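Local coordinates for protein PaxB (Photorhabdus luminescens, PDB 6EK4) that probably acts as one component of a two-component alpha-helical pore-forming toxin of the YaxAB type, which perforates target membranes, at residues I17-L22 / L345-M350; N28-S33 / R49-S54; V143-R148 / Q290-R295; Q307-F312 / L337-D342. All blocks are in the same frame, centred on the assembly; numbering follows the deposited sequence.

Contact 1 of 4, residues I17-L22 / L345-M350; sequences INVKTL and LQYHSM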
# COMPACT_ATOMS: atom_id res chain seq x y z
N ILE A 17 -13.05 -0.37 -20.62
CA ILE A 17 -12.89 -0.94 -19.28
C ILE A 17 -11.78 -1.99 -19.28
O ILE A 17 -11.75 -2.88 -20.13
CB ILE A 17 -14.20 -1.58 -18.78
CG1 ILE A 17 -15.38 -0.63 -19.00
CG2 ILE A 17 -14.09 -1.96 -17.31
CD1 ILE A 17 -16.72 -1.16 -18.52
N ASN A 18 -10.87 -1.87 -18.32
CA ASN A 18 -9.82 -2.86 -18.10
C ASN A 18 -10.13 -3.64 -16.82
O ASN A 18 -9.91 -3.15 -15.71
CB ASN A 18 -8.45 -2.17 -18.00
CG ASN A 18 -7.29 -3.14 -18.13
OD1 ASN A 18 -7.40 -4.32 -17.81
ND2 ASN A 18 -6.16 -2.64 -18.61
N VAL A 19 -10.67 -4.84 -16.98
CA VAL A 19 -11.03 -5.69 -15.83
C VAL A 19 -9.82 -6.29 -15.11
O VAL A 19 -9.94 -6.74 -13.97
CB VAL A 19 -12.02 -6.81 -16.23
CG1 VAL A 19 -13.36 -6.21 -16.63
CG2 VAL A 19 -11.46 -7.69 -17.34
N LYS A 20 -8.67 -6.31 -15.78
CA LYS A 20 -7.41 -6.74 -15.15
C LYS A 20 -6.98 -5.72 -14.10
O LYS A 20 -6.61 -6.09 -12.98
CB LYS A 20 -6.31 -6.93 -16.19
CG LYS A 20 -5.08 -7.66 -15.66
CD LYS A 20 -3.97 -7.73 -16.70
CE LYS A 20 -2.80 -8.55 -16.20
NZ LYS A 20 -1.58 -8.36 -17.03
N THR A 21 -7.03 -4.44 -14.46
CA THR A 21 -6.74 -3.36 -13.53
C THR A 21 -7.72 -3.38 -12.35
O THR A 21 -7.34 -3.05 -11.22
CB THR A 21 -6.82 -1.99 -14.24
OG1 THR A 21 -5.88 -1.96 -15.32
CG2 THR A 21 -6.50 -0.85 -13.27
N LEU A 22 -8.96 -3.76 -12.62
CA LEU A 22 -9.99 -3.89 -11.58
C LEU A 22 -9.67 -5.05 -10.64
O LEU A 22 -9.63 -4.87 -9.43
CB LEU A 22 -11.37 -4.10 -12.22
CG LEU A 22 -12.62 -3.77 -11.39
CD1 LEU A 22 -13.86 -3.83 -12.27
CD2 LEU A 22 -12.78 -4.69 -10.19
N LEU A 345 -12.89 -11.89 -23.10
CA LEU A 345 -11.54 -12.09 -23.61
C LEU A 345 -10.47 -11.64 -22.60
O LEU A 345 -9.41 -12.25 -22.51
CB LEU A 345 -11.35 -11.33 -24.94
CG LEU A 345 -9.99 -11.42 -25.63
CD1 LEU A 345 -9.68 -12.85 -26.06
CD2 LEU A 345 -9.96 -10.48 -26.83
N GLN A 346 -10.77 -10.58 -21.86
CA GLN A 346 -9.86 -10.09 -20.82
C GLN A 346 -9.79 -11.06 -19.64
O GLN A 346 -8.70 -11.40 -19.18
CB GLN A 346 -10.29 -8.71 -20.32
CG GLN A 346 -10.16 -7.61 -21.37
CD GLN A 346 -10.51 -6.25 -20.82
OE1 GLN A 346 -10.04 -5.86 -19.75
NE2 GLN A 346 -11.34 -5.51 -21.54
N TYR A 347 -10.96 -11.49 -19.16
CA TYR A 347 -11.03 -12.46 -18.05
C TYR A 347 -10.40 -13.80 -18.42
O TYR A 347 -9.71 -14.41 -17.60
CB TYR A 347 -12.49 -12.68 -17.62
CG TYR A 347 -13.07 -11.56 -16.79
CD1 TYR A 347 -12.47 -11.15 -15.60
CD2 TYR A 347 -14.24 -10.91 -17.19
CE1 TYR A 347 -13.01 -10.12 -14.85
CE2 TYR A 347 -14.78 -9.88 -16.44
CZ TYR A 347 -14.16 -9.49 -15.26
OH TYR A 347 -14.69 -8.48 -14.51
N HIS A 348 -10.65 -14.26 -19.64
CA HIS A 348 -10.11 -15.53 -20.12
C HIS A 348 -8.58 -15.57 -20.10
O HIS A 348 -7.99 -16.57 -19.70
CB HIS A 348 -10.62 -15.83 -21.53
CG HIS A 348 -10.01 -17.05 -22.15
ND1 HIS A 348 -10.39 -18.33 -21.81
CD2 HIS A 348 -9.06 -17.18 -23.10
CE1 HIS A 348 -9.69 -19.20 -22.51
NE2 HIS A 348 -8.87 -18.53 -23.31
N SER A 349 -7.95 -14.48 -20.53
CA SER A 349 -6.49 -14.41 -20.65
C SER A 349 -5.84 -13.58 -19.53
O SER A 349 -4.76 -13.03 -19.72
CB SER A 349 -6.11 -13.83 -22.02
OG SER A 349 -6.57 -12.49 -22.15
N MET A 350 -6.49 -13.52 -18.37
CA MET A 350 -6.01 -12.70 -17.27
C MET A 350 -4.91 -13.41 -16.49
O MET A 350 -5.08 -14.56 -16.08
CB MET A 350 -7.15 -12.34 -16.32
CG MET A 350 -6.80 -11.24 -15.33
SD MET A 350 -8.21 -10.65 -14.37
CE MET A 350 -9.12 -9.75 -15.62
O HOH W 1 -13.05 -7.41 -12.64

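Contact 2 of 4, residues N28-S33 / R49-S54; sequences NIWRLS and RISLYS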
# COMPACT_ATOMS: atom_id res chain seq x y z
N ASN A 28 -4.57 -6.75 -4.77
CA ASN A 28 -3.61 -5.95 -4.00
C ASN A 28 -4.17 -5.48 -2.66
O ASN A 28 -3.43 -5.36 -1.69
CB ASN A 28 -3.14 -4.74 -4.81
CG ASN A 28 -2.32 -5.13 -6.03
OD1 ASN A 28 -1.73 -6.21 -6.08
ND2 ASN A 28 -2.27 -4.24 -7.02
N ILE A 29 -5.47 -5.20 -2.62
CA ILE A 29 -6.13 -4.79 -1.37
C ILE A 29 -6.14 -5.94 -0.37
O ILE A 29 -5.90 -5.73 0.82
CB ILE A 29 -7.56 -4.26 -1.63
CG1 ILE A 29 -7.49 -2.87 -2.28
CG2 ILE A 29 -8.35 -4.16 -0.33
CD1 ILE A 29 -8.79 -2.41 -2.91
N TRP A 30 -6.41 -7.16 -0.86
CA TRP A 30 -6.36 -8.35 -0.01
C TRP A 30 -4.98 -8.55 0.59
O TRP A 30 -4.84 -8.75 1.80
CB TRP A 30 -6.76 -9.59 -0.81
CG TRP A 30 -6.76 -10.85 0.00
CD1 TRP A 30 -5.72 -11.73 0.16
CD2 TRP A 30 -7.84 -11.37 0.77
NE1 TRP A 30 -6.10 -12.76 0.98
CE2 TRP A 30 -7.39 -12.57 1.37
CE3 TRP A 30 -9.15 -10.95 1.02
CZ2 TRP A 30 -8.21 -13.34 2.20
CZ3 TRP A 30 -9.96 -11.71 1.84
CH2 TRP A 30 -9.49 -12.90 2.42
N ARG A 31 -3.96 -8.50 -0.26
CA ARG A 31 -2.57 -8.68 0.17
C ARG A 31 -2.15 -7.62 1.19
O ARG A 31 -1.55 -7.95 2.21
CB ARG A 31 -1.64 -8.64 -1.04
CG ARG A 31 -0.17 -8.91 -0.73
CD ARG A 31 0.67 -9.01 -2.00
NE ARG A 31 0.41 -7.90 -2.92
CZ ARG A 31 0.85 -6.65 -2.77
NH1 ARG A 31 1.58 -6.30 -1.71
NH2 ARG A 31 0.55 -5.73 -3.68
N LEU A 32 -2.48 -6.36 0.90
CA LEU A 32 -2.12 -5.25 1.78
C LEU A 32 -2.90 -5.25 3.09
O LEU A 32 -2.34 -4.93 4.14
CB LEU A 32 -2.32 -3.91 1.06
CG LEU A 32 -1.33 -3.61 -0.06
CD1 LEU A 32 -1.85 -2.51 -0.96
CD2 LEU A 32 0.04 -3.25 0.50
N SER A 33 -4.17 -5.63 3.04
CA SER A 33 -5.02 -5.63 4.24
C SER A 33 -4.63 -6.69 5.27
O SER A 33 -5.05 -6.60 6.43
CB SER A 33 -6.49 -5.82 3.85
OG SER A 33 -6.69 -7.07 3.22
N ARG A 49 -12.87 -5.02 5.85
CA ARG A 49 -14.19 -4.77 5.25
C ARG A 49 -14.05 -4.37 3.78
O ARG A 49 -14.84 -4.80 2.94
CB ARG A 49 -14.93 -3.66 6.00
CG ARG A 49 -15.39 -4.03 7.40
CD ARG A 49 -16.03 -2.83 8.07
NE ARG A 49 -16.20 -3.00 9.51
CZ ARG A 49 -16.53 -2.03 10.36
NH1 ARG A 49 -16.73 -0.79 9.93
NH2 ARG A 49 -16.65 -2.29 11.66
N ILE A 50 -13.05 -3.54 3.49
CA ILE A 50 -12.81 -3.06 2.13
C ILE A 50 -12.38 -4.21 1.21
O ILE A 50 -12.87 -4.31 0.09
CB ILE A 50 -11.76 -1.92 2.09
CG1 ILE A 50 -12.31 -0.67 2.79
CG2 ILE A 50 -11.39 -1.57 0.66
CD1 ILE A 50 -11.25 0.34 3.17
N SER A 51 -11.49 -5.07 1.70
CA SER A 51 -11.04 -6.23 0.92
C SER A 51 -12.18 -7.23 0.68
O SER A 51 -12.26 -7.82 -0.40
CB SER A 51 -9.87 -6.93 1.61
OG SER A 51 -10.30 -7.69 2.73
N LEU A 52 -13.04 -7.40 1.68
CA LEU A 52 -14.16 -8.34 1.59
C LEU A 52 -15.20 -7.86 0.57
O LEU A 52 -15.66 -8.64 -0.27
CB LEU A 52 -14.81 -8.53 2.96
CG LEU A 52 -15.60 -9.82 3.17
CD1 LEU A 52 -14.66 -11.00 3.39
CD2 LEU A 52 -16.56 -9.69 4.34
N TYR A 53 -15.57 -6.58 0.66
CA TYR A 53 -16.50 -5.98 -0.30
C TYR A 53 -15.86 -5.80 -1.68
O TYR A 53 -16.56 -5.85 -2.69
CB TYR A 53 -17.02 -4.63 0.22
CG TYR A 53 -18.00 -4.71 1.37
CD1 TYR A 53 -19.10 -5.56 1.33
CD2 TYR A 53 -17.85 -3.90 2.50
CE1 TYR A 53 -20.01 -5.62 2.38
CE2 TYR A 53 -18.75 -3.95 3.55
CZ TYR A 53 -19.82 -4.81 3.49
OH TYR A 53 -20.72 -4.87 4.53
N SER A 54 -14.55 -5.57 -1.72
CA SER A 54 -13.81 -5.49 -2.99
C SER A 54 -13.91 -6.80 -3.76
O SER A 54 -14.10 -6.80 -4.97
CB SER A 54 -12.34 -5.15 -2.75
OG SER A 54 -12.18 -3.79 -2.39

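Contact 3 of 4, residues V143-R148 / Q290-R295; sequences VVILER and QIDKER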
# COMPACT_ATOMS: atom_id res chain seq x y z
N VAL A 143 -16.61 2.82 3.43
CA VAL A 143 -15.70 2.56 4.54
C VAL A 143 -14.66 3.68 4.59
O VAL A 143 -13.90 3.86 3.65
CB VAL A 143 -14.98 1.20 4.39
CG1 VAL A 143 -14.05 0.95 5.58
CG2 VAL A 143 -15.99 0.07 4.25
N VAL A 144 -14.65 4.43 5.70
CA VAL A 144 -13.77 5.59 5.84
C VAL A 144 -12.49 5.18 6.56
O VAL A 144 -12.54 4.71 7.70
CB VAL A 144 -14.45 6.73 6.62
CG1 VAL A 144 -13.61 8.00 6.57
CG2 VAL A 144 -15.85 6.99 6.07
N ILE A 145 -11.34 5.37 5.90
CA ILE A 145 -10.04 4.96 6.45
C ILE A 145 -9.00 6.08 6.58
O ILE A 145 -8.04 5.95 7.34
CB ILE A 145 -9.42 3.80 5.64
CG1 ILE A 145 -9.43 4.11 4.14
CG2 ILE A 145 -10.17 2.50 5.91
CD1 ILE A 145 -8.57 3.18 3.31
N LEU A 146 -9.18 7.18 5.84
CA LEU A 146 -8.18 8.26 5.79
C LEU A 146 -8.44 9.42 6.76
O LEU A 146 -7.82 10.48 6.64
CB LEU A 146 -8.05 8.80 4.36
CG LEU A 146 -7.57 7.84 3.27
CD1 LEU A 146 -7.37 8.60 1.97
CD2 LEU A 146 -6.28 7.13 3.68
N GLU A 147 -9.34 9.23 7.73
CA GLU A 147 -9.58 10.25 8.75
C GLU A 147 -8.35 10.38 9.66
O GLU A 147 -7.98 9.42 10.34
CB GLU A 147 -10.82 9.93 9.58
CG GLU A 147 -12.12 10.36 8.92
CD GLU A 147 -13.36 9.99 9.72
OE1 GLU A 147 -14.48 10.21 9.22
OE2 GLU A 147 -13.21 9.48 10.86
N ARG A 148 -7.75 11.57 9.66
CA ARG A 148 -6.52 11.87 10.40
C ARG A 148 -5.43 10.79 10.30
O ARG A 148 -4.75 10.49 11.29
CB ARG A 148 -6.82 12.23 11.87
CG ARG A 148 -7.47 11.13 12.71
CD ARG A 148 -7.42 11.49 14.18
NE ARG A 148 -8.46 10.80 14.95
CZ ARG A 148 -8.72 11.01 16.24
NH1 ARG A 148 -8.00 11.90 16.93
NH2 ARG A 148 -9.69 10.34 16.84
N GLN A 290 -2.12 3.05 0.51
CA GLN A 290 -2.10 2.28 -0.72
C GLN A 290 -3.45 1.59 -0.97
O GLN A 290 -3.90 1.51 -2.11
CB GLN A 290 -0.98 1.24 -0.69
CG GLN A 290 -0.76 0.48 -1.99
CD GLN A 290 -0.45 1.38 -3.17
OE1 GLN A 290 -0.95 1.16 -4.28
NE2 GLN A 290 0.36 2.41 -2.94
N ILE A 291 -4.08 1.10 0.10
CA ILE A 291 -5.41 0.49 -0.01
C ILE A 291 -6.44 1.47 -0.56
O ILE A 291 -7.31 1.09 -1.34
CB ILE A 291 -5.88 -0.10 1.35
CG1 ILE A 291 -5.15 -1.43 1.61
CG2 ILE A 291 -7.38 -0.34 1.37
CD1 ILE A 291 -5.28 -1.94 3.03
N ASP A 292 -6.35 2.74 -0.15
CA ASP A 292 -7.24 3.78 -0.67
C ASP A 292 -6.97 4.05 -2.15
O ASP A 292 -7.91 4.30 -2.91
CB ASP A 292 -7.09 5.08 0.13
CG ASP A 292 -8.19 6.08 -0.19
OD1 ASP A 292 -9.36 5.81 0.16
OD2 ASP A 292 -7.89 7.13 -0.78
N LYS A 293 -5.70 4.01 -2.55
CA LYS A 293 -5.33 4.23 -3.94
C LYS A 293 -5.69 3.05 -4.84
O LYS A 293 -6.05 3.23 -6.00
CB LYS A 293 -3.83 4.55 -4.06
CG LYS A 293 -3.46 5.91 -3.49
CD LYS A 293 -1.96 6.15 -3.53
CE LYS A 293 -1.59 7.47 -2.86
NZ LYS A 293 -0.12 7.68 -2.78
N GLU A 294 -5.60 1.83 -4.29
CA GLU A 294 -6.06 0.64 -5.00
C GLU A 294 -7.58 0.62 -5.11
O GLU A 294 -8.14 0.17 -6.11
CB GLU A 294 -5.56 -0.64 -4.31
CG GLU A 294 -4.05 -0.81 -4.30
CD GLU A 294 -3.46 -1.17 -5.65
OE1 GLU A 294 -4.22 -1.37 -6.62
OE2 GLU A 294 -2.21 -1.24 -5.74
N ARG A 295 -8.26 1.10 -4.06
CA ARG A 295 -9.72 1.20 -4.07
C ARG A 295 -10.20 2.21 -5.10
O ARG A 295 -11.20 1.99 -5.78
CB ARG A 295 -10.25 1.58 -2.69
CG ARG A 295 -11.76 1.76 -2.64
CD ARG A 295 -12.28 1.92 -1.23
NE ARG A 295 -11.80 3.13 -0.58
CZ ARG A 295 -12.24 3.60 0.59
NH1 ARG A 295 -13.19 2.95 1.26
NH2 ARG A 295 -11.73 4.72 1.09
O HOH W 2 -11.16 7.12 3.20

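Contact 4 of 4, residues Q307-F312 / L337-D342; sequences QAWNIF and LDFLDD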
# COMPACT_ATOMS: atom_id res chain seq x y z
N GLN A 307 -21.95 2.19 -15.65
CA GLN A 307 -22.27 3.12 -16.73
C GLN A 307 -22.61 2.38 -18.02
O GLN A 307 -23.58 2.73 -18.70
CB GLN A 307 -21.09 4.08 -16.96
CG GLN A 307 -21.37 5.21 -17.94
CD GLN A 307 -20.18 6.13 -18.13
OE1 GLN A 307 -19.29 6.20 -17.29
NE2 GLN A 307 -20.16 6.84 -19.26
N ALA A 308 -21.81 1.37 -18.35
CA ALA A 308 -22.02 0.57 -19.56
C ALA A 308 -23.41 -0.07 -19.60
O ALA A 308 -24.09 -0.01 -20.62
CB ALA A 308 -20.94 -0.50 -19.68
N TRP A 309 -23.83 -0.67 -18.49
CA TRP A 309 -25.12 -1.36 -18.44
C TRP A 309 -26.30 -0.39 -18.51
O TRP A 309 -27.31 -0.70 -19.13
CB TRP A 309 -25.24 -2.26 -17.20
CG TRP A 309 -24.05 -3.15 -16.91
CD1 TRP A 309 -23.59 -3.52 -15.68
CD2 TRP A 309 -23.17 -3.77 -17.87
NE1 TRP A 309 -22.49 -4.33 -15.81
CE2 TRP A 309 -22.21 -4.50 -17.14
CE3 TRP A 309 -23.10 -3.78 -19.27
CZ2 TRP A 309 -21.19 -5.23 -17.75
CZ3 TRP A 309 -22.09 -4.51 -19.88
CH2 TRP A 309 -21.15 -5.23 -19.12
N ASN A 310 -26.16 0.77 -17.87
CA ASN A 310 -27.19 1.81 -17.96
C ASN A 310 -27.26 2.45 -19.35
O ASN A 310 -28.33 2.84 -19.81
CB ASN A 310 -26.97 2.89 -16.89
CG ASN A 310 -27.48 2.48 -15.52
OD1 ASN A 310 -28.46 1.74 -15.40
ND2 ASN A 310 -26.82 2.96 -14.47
N ILE A 311 -26.11 2.54 -20.02
CA ILE A 311 -26.05 2.96 -21.42
C ILE A 311 -26.72 1.91 -22.30
O ILE A 311 -27.55 2.24 -23.15
CB ILE A 311 -24.60 3.21 -21.89
CG1 ILE A 311 -24.10 4.55 -21.33
CG2 ILE A 311 -24.50 3.21 -23.41
CD1 ILE A 311 -22.60 4.76 -21.47
N PHE A 312 -26.35 0.65 -22.10
CA PHE A 312 -26.93 -0.49 -22.82
C PHE A 312 -28.45 -0.53 -22.69
O PHE A 312 -29.16 -0.80 -23.66
CB PHE A 312 -26.35 -1.81 -22.31
CG PHE A 312 -25.02 -2.19 -22.92
CD1 PHE A 312 -24.11 -1.23 -23.35
CD2 PHE A 312 -24.66 -3.53 -23.02
CE1 PHE A 312 -22.89 -1.60 -23.90
CE2 PHE A 312 -23.45 -3.90 -23.57
CZ PHE A 312 -22.56 -2.94 -24.00
N LEU A 337 -22.93 -7.06 -27.74
CA LEU A 337 -22.34 -8.39 -27.59
C LEU A 337 -20.83 -8.37 -27.80
O LEU A 337 -20.09 -8.99 -27.04
CB LEU A 337 -23.00 -9.39 -28.54
CG LEU A 337 -24.36 -9.95 -28.08
CD1 LEU A 337 -25.02 -10.73 -29.21
CD2 LEU A 337 -24.21 -10.81 -26.83
N ASP A 338 -20.38 -7.66 -28.83
CA ASP A 338 -18.94 -7.49 -29.09
C ASP A 338 -18.21 -6.86 -27.90
O ASP A 338 -17.06 -7.19 -27.62
CB ASP A 338 -18.70 -6.64 -30.35
CG ASP A 338 -18.97 -7.40 -31.64
OD1 ASP A 338 -19.44 -8.56 -31.58
OD2 ASP A 338 -18.70 -6.83 -32.72
N PHE A 339 -18.89 -5.94 -27.22
CA PHE A 339 -18.36 -5.32 -26.01
C PHE A 339 -18.20 -6.34 -24.89
O PHE A 339 -17.20 -6.33 -24.17
CB PHE A 339 -19.27 -4.18 -25.55
CG PHE A 339 -18.83 -3.52 -24.28
CD1 PHE A 339 -17.79 -2.60 -24.28
CD2 PHE A 339 -19.45 -3.81 -23.07
CE1 PHE A 339 -17.38 -1.99 -23.11
CE2 PHE A 339 -19.05 -3.21 -21.90
CZ PHE A 339 -18.01 -2.29 -21.92
N LEU A 340 -19.18 -7.22 -24.74
CA LEU A 340 -19.13 -8.29 -23.74
C LEU A 340 -18.11 -9.37 -24.11
O LEU A 340 -17.43 -9.91 -23.24
CB LEU A 340 -20.51 -8.92 -23.54
CG LEU A 340 -21.59 -8.01 -22.94
CD1 LEU A 340 -22.96 -8.66 -23.04
CD2 LEU A 340 -21.27 -7.66 -21.49
N ASP A 341 -18.01 -9.67 -25.41
CA ASP A 341 -17.01 -10.61 -25.92
C ASP A 341 -15.59 -10.15 -25.58
O ASP A 341 -14.72 -10.98 -25.31
CB ASP A 341 -17.13 -10.77 -27.45
CG ASP A 341 -18.41 -11.48 -27.87
OD1 ASP A 341 -19.11 -12.04 -27.01
OD2 ASP A 341 -18.71 -11.46 -29.09
N ASP A 342 -15.38 -8.84 -25.61
CA ASP A 342 -14.10 -8.24 -25.23
C ASP A 342 -13.81 -8.42 -23.74
O ASP A 342 -12.69 -8.75 -23.36
CB ASP A 342 -14.08 -6.75 -25.59
CG ASP A 342 -12.82 -6.05 -25.11
OD1 ASP A 342 -12.94 -5.14 -24.27
OD2 ASP A 342 -11.72 -6.43 -25.56

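Contact 1 of 4, residues I17-L22 / L345-M350
Val19 and Lys20, in the first turn of helix 19-35, lie beside Gln346 and Met350 at the end of helix 326-348, with CA atoms 6.8 Å apart for Val19 and Gln346 and 6.5 Å for Lys20 and Met350. The Gln346 amide works with both ends. Its NE2 gives a hydrogen to Ile17 O at 3.0 Å, in the amide's own plane and nearly along the C=O axis, while OE1 accepts from Val19 N at 3.0 Å, the donor tilted 28° from the carbonyl plane. The long side chain reaches this far because it runs extended beyond CG. Val19 sets CG2 over the centre of the Tyr347 ring in a CH-pi contact, 3.8 Å from CG2 to the ring centroid. Met350, bent at its last torsion (chi3 -72°), brings its methyl CE to Val19 CG2 at 3.6 Å and alongside Lys20. Asn18, at the N-cap, has OD1 accepting weak capping bonds from Lys20 N and Thr21 N. The contact thus joins the start of the first helix to the end of the last. Around it, Ile17 packs on helix 247-321, Asp342 OD1 takes a second hydrogen from Gln346 NE2, and Tyr347 rests on Ala61, Arg62 and Val65 of helix 42-73.

Contact 2 of 4, residues N28-S33 / R49-S54
Ile29 and Ser51 supply the central van der Waals contact between helix 19-35 and helix 42-73, which run antiparallel here with segment axes 8.8 Å apart and a crossing angle of -155°. Ile29 CG2 lies against Ser51 CA at 3.6 Å and against Ser51 CB, then reaches the matching branch of its neighbour, Ile50 CG2, at 4.1 Å. The other branch of Ile29, through CG1, carries CD1 to Ser54 OG at 3.7 Å. Ser33 OG touches Ser51 CB. With CG anti to the backbone N (chi1 -179°), the Trp30 indole swings out beside the second helix, and its CE3 comes obliquely to Ser51 OG at 3.9 Å. No hydrogen bond joins the two segments; Ser51 and Ser54 bond back to their own helix. Ser54 OG gives its hydrogen to Ile50 O at 2.6 Å from above the carbonyl plane; Ser54 N reaches the same oxygen from the opposite face, so two donors grip it. Ser51 OG bonds Leu48 O one turn back. Ile29 also packs on Glu294 and Leu298 of helix 247-321, and Ile50 on Val143 and Ile145. Small serines, with Ser51 and Ser54 bonded to carbonyls of their own helix, probably allow the close axis spacing of this helical hairpin, and the cross-helix attraction is essentially apolar packing.

Contact 3 of 4, residues V143-R148 / Q290-R295
Arg295 NH1 donates to Val143 O at 2.7 Å, a nearly straight bond with an N-H...O angle of 174° that lies in the carbonyl plane, on a lone pair. The oxygen sits at the edge of the guanidinium, only 3° out of its plane, and Val140 O at the end of helix 101-141 accepts from the same NH1. The second terminal nitrogen, NH2, makes a salt bridge to Asp292 OD1 at 2.8 Å, one turn back in helix 247-321, and the carboxylate oxygen is met almost head-on. A water accepts from Ile145 N at 3.2 Å and, weakly, from Arg295 NH2, so it spans loop and helix. The bend of the arginine chain at chi3 (65°) brings NH1 to Val143 O. Ile145 lies over one guanidinium face through CD1, which also meets Asp292 CB at 4.0 Å and Ile291 CG2 at 4.2 Å. Leu146 CD1 comes up against the Asp292 carboxylate. Nearby, Val143 packs on Lys46 and Ile291 on Thr47, both of helix 42-73. Both terminal nitrogens of a buried guanidinium thus find acceptors: main-chain oxygens, a carboxylate and a weakly held water. Asp292 would help balance the positive charge, and the bonds from NH1 to two carbonyls and from NH2 to Asp292 should together hold the guanidinium in its plane and tie the loop between helices 101-141 and 149-193 to helix 247-321.

Contact 4 of 4, residues Q307-F312 / L337-D342
Phe339 stands at the middle of this contact, its ring meeting Phe312, Trp309 and Ala308 of the facing helix. Phe312 CZ approaches Phe339 CD2 at 3.4 Å; the two rings lie oblique, with centroids 5.4 Å apart and planes at 67°. Trp309 CZ3 comes to the edge of the Phe339 ring, 3.9 Å from CE2, and Ala308 CB reaches the same CE2 at 4.0 Å. Next along the second helix, Leu340 points its CD2 at Trp309 CH2, 3.4 Å away. A chi1 of 178° carries the Phe339 ring away from its own backbone N, toward the facing helix. Within the first helix, Trp309 is steadied from its own neighbours: Ala308 CB lies over one face of the indole, and Phe312 CE2 is at its edge. The two segments belong to an antiparallel helical hairpin, their directions 161° apart and their axes 12.5 Å apart, a spacing that these large rings bridge. Further out, Tyr14 meets the Phe312 ring, Leu126 and Glu129 of helix 101-141 back Phe312 and Trp309, and Leu68 of helix 42-73 packs on both Trp309 and Leu340. Apart from a weak hydrogen bond between Phe312 O and Gln336 NE2, helix 247-321 and helix 326-348 are held together here by a largely buried aromatic and aliphatic cluster, whose cohesion rests on dispersion and on the exclusion of solvent.

From the N terminus, the chain enters contact 1 at residues 17-22, and this outermost loop closes only at 345-350, so the other three contacts all fall within it. Contact 2 comes first, a short hairpin closure between helices 19-35 and 42-73. Contact 3 then opens after helix 101-141 and closes on helix 247-321, and contact 4 follows in series, joining that long helix to 326-348. None of these three crosses another. Contacts 2 and 3 touch through Ile50 and Val143, and contacts 1 and 4 through Ile17 and Phe339. Together they tie the regions near both chain ends and the loop before helix 149-193 to the central helical bundle.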